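Side-chain contact in Na-translocating NADH-quinone reductase subunit C NqrC (Shewanella oneidensis, PDB 4XHF), which is a subunit of a sodium-translocating respiratory membrane complex and carries flavin mononucleotide on its soluble FMN-binding domain: residues Phe243-Gln246 with Leu247-Ser250. Numbering follows the deposited sequence.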
loop_
_atom_site.group_PDB
_atom_site.type_symbol
_atom_site.label_atom_id
_atom_site.label_comp_id
_atom_site.label_asym_id
_atom_site.label_seq_id
_atom_site.Cartn_x
_atom_site.Cartn_y
_atom_site.Cartn_z
ATOM N N PHE A 243 -8.540 10.575 -4.222
ATOM C CA PHE A 243 -7.479 11.228 -3.466
ATOM C C PHE A 243 -6.334 11.677 -4.368
ATOM O O PHE A 243 -5.824 12.786 -4.224
ATOM C CB PHE A 243 -6.958 10.289 -2.379
ATOM C CG PHE A 243 -5.703 10.771 -1.710
ATOM C CD1 PHE A 243 -5.684 11.973 -1.026
ATOM C CD2 PHE A 243 -4.546 10.015 -1.757
ATOM C CE1 PHE A 243 -4.528 12.415 -0.408
ATOM C CE2 PHE A 243 -3.390 10.451 -1.140
ATOM C CZ PHE A 243 -3.383 11.651 -0.463
ATOM N N PHE A 244 -5.931 10.816 -5.297
ATOM C CA PHE A 244 -4.851 11.154 -6.215
ATOM C C PHE A 244 -5.275 12.268 -7.171
ATOM O O PHE A 244 -4.499 13.183 -7.447
ATOM C CB PHE A 244 -4.405 9.923 -7.011
ATOM C CG PHE A 244 -3.612 8.925 -6.209
ATOM C CD1 PHE A 244 -2.946 9.297 -5.049
ATOM C CD2 PHE A 244 -3.527 7.610 -6.624
ATOM C CE1 PHE A 244 -2.219 8.375 -4.320
ATOM C CE2 PHE A 244 -2.800 6.685 -5.901
ATOM C CZ PHE A 244 -2.146 7.067 -4.747
ATOM N N ASN A 245 -6.504 12.191 -7.673
ATOM C CA ASN A 245 -7.021 13.219 -8.571
ATOM C C ASN A 245 -7.099 14.587 -7.899
ATOM O O ASN A 245 -6.997 15.618 -8.562
ATOM C CB ASN A 245 -8.400 12.826 -9.097
ATOM C CG ASN A 245 -8.333 11.770 -10.183
ATOM O OD1 ASN A 245 -7.317 11.620 -10.864
ATOM N ND2 ASN A 245 -9.424 11.035 -10.357
ATOM N N GLN A 246 -7.287 14.590 -6.583
ATOM C CA GLN A 246 -7.289 15.831 -5.818
ATOM C C GLN A 246 -5.883 16.415 -5.735
ATOM O O GLN A 246 -5.704 17.632 -5.780
ATOM C CB GLN A 246 -7.845 15.598 -4.412
ATOM C CG GLN A 246 -9.331 15.289 -4.371
ATOM C CD GLN A 246 -10.180 16.440 -4.866
ATOM O OE1 GLN A 246 -10.773 16.374 -5.944
ATOM N NE2 GLN A 246 -10.247 17.506 -4.075
ATOM N N LEU A 247 -4.886 15.543 -5.615
ATOM C CA LEU A 247 -3.498 15.979 -5.514
ATOM C C LEU A 247 -2.975 16.490 -6.853
ATOM O O LEU A 247 -2.200 17.445 -6.899
ATOM C CB LEU A 247 -2.609 14.837 -5.016
ATOM C CG LEU A 247 -2.832 14.344 -3.585
ATOM C CD1 LEU A 247 -1.789 13.298 -3.237
ATOM C CD2 LEU A 247 -2.794 15.484 -2.578
ATOM N N LYS A 248 -3.396 15.844 -7.937
ATOM C CA LYS A 248 -2.989 16.253 -9.277
ATOM C C LYS A 248 -3.428 17.683 -9.556
ATOM O O LYS A 248 -2.731 18.435 -10.237
ATOM C CB LYS A 248 -3.572 15.310 -10.330
ATOM C CG LYS A 248 -2.936 13.930 -10.346
ATOM C CD LYS A 248 -3.612 13.011 -11.358
ATOM C CE LYS A 248 -2.917 11.658 -11.445
ATOM N NZ LYS A 248 -3.515 10.787 -12.495
ATOM N N ALA A 249 -4.585 18.054 -9.022
ATOM C CA ALA A 249 -5.109 19.399 -9.203
ATOM C C ALA A 249 -4.320 20.396 -8.363
ATOM O O ALA A 249 -3.487 21.138 -8.885
ATOM C CB ALA A 249 -6.582 19.444 -8.843
ATOM N N SER A 250 -4.584 20.404 -7.060
ATOM C CA SER A 250 -3.925 21.329 -6.147
ATOM C C SER A 250 -2.664 20.707 -5.557
ATOM O O SER A 250 -1.587 20.791 -6.147
ATOM C CB SER A 250 -4.884 21.744 -5.030
ATOM O OG SER A 250 -5.246 20.635 -4.226
HETATM O O HOH W 1 -6.133 10.622 -13.220
#
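With chi1 at 170°, the ring of Phe243 is set anti to its own backbone N and beside its carbonyl carbon, a setting that leans the far end of the ring, CZ, toward the side chain one turn on. That side chain is Leu247, with chi1 -66° and CD1 anti to CA (chi2 -175°), which brings CD1 against the ring tip, with CD2 only grazing CE1. CG sits over one face, displaced toward the rim on the CE1 side, while CD1 makes an off-centre CH-pi contact, 4.1 Å from the ring centroid and 3.6 Å from Phe243 CZ. This is an i to i+4 aromatic-aliphatic pair, and the backbone runs in step with it: Leu247 N donates to Phe243 O at 3.2 Å.

The polar ends of Asn245 and Lys248, three residues apart, are joined by a water. The lysine chain is fully extended past CG and crosses the amide at a slant, its CD 4.0 Å from Asn245 OD1. The water donates to Asn245 OD1 at 2.8 Å and accepts from Lys248 NZ at 2.7 Å, so the ammonium is tied to the amide oxygen on the exposed side of the helix.

Lys248 N donates to Phe244 O at 2.9 Å, whereas the bond from Ala249 N to Asn245 O is weak. Gln246 O takes the N-H of Ser250 and, weakly, its hydroxyl, two donors from one residue on a single carbonyl.

The segment belongs to helix 241-249, the last helix of the modelled chain, packed on the antiparallel sheet: Phe243 rests on Val119 of strand 113-123 and Val132 of strand 129-139, Leu247 touches Lys121, and Phe244 reaches Val134 and stacks on Phe155 from a loop.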